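Local atomic coordinates of competence protein ComEA-related protein (Thermus thermophilus, PDB entry 2DUY), a protein that is of unknown function but, as a helix-hairpin-helix protein related to the competence factor ComEA, probably binds DNA. Residues 41-44 and 48-51. Sequence-based numbering, arbitrary orientation.
Sequences RRIV and PYAR
Tyr49, in the loop after helix 37-45, reaches back to that helix and gives its phenol hydrogen to the carbonyl oxygen of Ile43. The bond is short, 2.6 Å from Tyr49 OH to Ile43 O. It lies in the carbonyl plane on a lone pair, with a C=O...O angle of 117°. The same oxygen sits at the edge of the ring, 3.3 Å from Tyr49 CE1. Ile43 adds its methyl branch: CG2 lies 4.0 Å from Tyr49 CE1, and the two side chains cross at about a right angle. CG2 is there because it stands anti to the backbone N, next to the carbonyl that takes the bond. This is the tight, buried part, and it rests on one tyrosine and one isoleucine. A phenylalanine at Tyr49 would probably leave the Ile43 carbonyl without its hydroxyl donor and the ring less firmly tied to the helix. The margins are looser. Arg42 sends its guanidinium group away, to the carbonyl of Lys59. On the solvent side, Ala50 and Arg51 turn to Asp54, by a backbone N hydrogen bond and a salt bridge. Within the helix-hairpin-helix fold, the contact ties the last turn of helix 37-45 to the loop that leads on toward helix 63-69. Leu21, Lys57 and Val58 from loops pack on Tyr49, the side-chain oxygen of Asn22 accepts a hydrogen bond from its backbone N, and Leu29 of helix 26-29 packs against Ile43.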
loop_
_atom_site.group_PDB
_atom_site.type_symbol
_atom_site.label_atom_id
_atom_site.label_comp_id
_atom_site.label_asym_id
_atom_site.label_seq_id
_atom_site.Cartn_x
_atom_site.Cartn_y
_atom_site.Cartn_z
ATOM N N ARG A 41 0.939 -8.860 -0.954
ATOM C CA ARG A 41 1.939 -9.759 -0.373
ATOM C C ARG A 41 3.341 -9.157 -0.459
ATOM O O ARG A 41 4.103 -9.191 0.509
ATOM C CB ARG A 41 1.934 -11.099 -1.105
ATOM C CG ARG A 41 2.690 -12.195 -0.378
ATOM C CD ARG A 41 3.096 -13.337 -1.311
ATOM N NE ARG A 41 4.455 -13.162 -1.826
ATOM C CZ ARG A 41 4.783 -12.439 -2.894
ATOM N NH1 ARG A 41 3.849 -11.807 -3.597
ATOM N NH2 ARG A 41 6.058 -12.336 -3.250
ATOM N N ARG A 42 3.690 -8.617 -1.624
ATOM C CA ARG A 42 5.011 -8.012 -1.801
ATOM C C ARG A 42 5.188 -6.792 -0.902
ATOM O O ARG A 42 6.286 -6.515 -0.429
ATOM C CB ARG A 42 5.222 -7.597 -3.258
ATOM C CG ARG A 42 5.289 -8.770 -4.221
ATOM C CD ARG A 42 5.297 -8.304 -5.663
ATOM N NE ARG A 42 5.465 -9.421 -6.587
ATOM C CZ ARG A 42 5.370 -9.319 -7.910
ATOM N NH1 ARG A 42 5.100 -8.142 -8.471
ATOM N NH2 ARG A 42 5.553 -10.392 -8.673
ATOM N N ILE A 43 4.114 -6.047 -0.682
ATOM C CA ILE A 43 4.205 -4.877 0.181
ATOM C C ILE A 43 4.558 -5.339 1.599
ATOM O O ILE A 43 5.454 -4.781 2.216
ATOM C CB ILE A 43 2.881 -4.075 0.185
ATOM C CG1 ILE A 43 2.716 -3.376 -1.170
ATOM C CG2 ILE A 43 2.877 -3.038 1.332
ATOM C CD1 ILE A 43 1.373 -2.686 -1.357
ATOM N N VAL A 44 3.872 -6.361 2.110
ATOM C CA VAL A 44 4.173 -6.847 3.469
ATOM C C VAL A 44 5.610 -7.339 3.556
ATOM O O VAL A 44 6.332 -7.044 4.520
ATOM C CB VAL A 44 3.260 -8.023 3.903
ATOM C CG1 VAL A 44 3.697 -8.529 5.289
ATOM C CG2 VAL A 44 1.813 -7.573 3.949
ATOM N N PRO A 48 10.263 -2.944 6.695
ATOM C CA PRO A 48 9.539 -1.697 6.941
ATOM C C PRO A 48 9.763 -0.618 5.887
ATOM O O PRO A 48 10.738 -0.660 5.137
ATOM C CB PRO A 48 10.080 -1.254 8.297
ATOM C CG PRO A 48 11.523 -1.615 8.179
ATOM C CD PRO A 48 11.486 -3.002 7.526
ATOM N N TYR A 49 8.843 0.341 5.860
ATOM C CA TYR A 49 8.907 1.496 4.968
ATOM C C TYR A 49 9.149 2.718 5.854
ATOM O O TYR A 49 8.464 2.888 6.866
ATOM C CB TYR A 49 7.580 1.672 4.214
ATOM C CG TYR A 49 7.255 0.491 3.331
ATOM C CD1 TYR A 49 6.447 -0.551 3.785
ATOM C CD2 TYR A 49 7.845 0.366 2.077
ATOM C CE1 TYR A 49 6.245 -1.684 3.007
ATOM C CE2 TYR A 49 7.653 -0.759 1.298
ATOM C CZ TYR A 49 6.855 -1.782 1.769
ATOM O OH TYR A 49 6.688 -2.903 1.000
ATOM N N ALA A 50 10.126 3.553 5.501
ATOM C CA ALA A 50 10.401 4.759 6.291
ATOM C C ALA A 50 9.503 5.888 5.796
ATOM O O ALA A 50 9.163 6.804 6.546
ATOM C CB ALA A 50 11.876 5.158 6.169
ATOM N N ARG A 51 9.135 5.825 4.519
ATOM C CA ARG A 51 8.244 6.806 3.919
ATOM C C ARG A 51 7.448 6.104 2.825
ATOM O O ARG A 51 7.838 5.035 2.350
ATOM C CB ARG A 51 9.019 8.014 3.352
ATOM C CG ARG A 51 9.965 7.718 2.159
ATOM C CD ARG A 51 11.436 7.729 2.568
ATOM N NE ARG A 51 12.336 7.447 1.436
ATOM C CZ ARG A 51 12.950 8.369 0.700
ATOM N NH1 ARG A 51 12.777 9.659 0.957
ATOM N NH2 ARG A 51 13.752 8.001 -0.303
#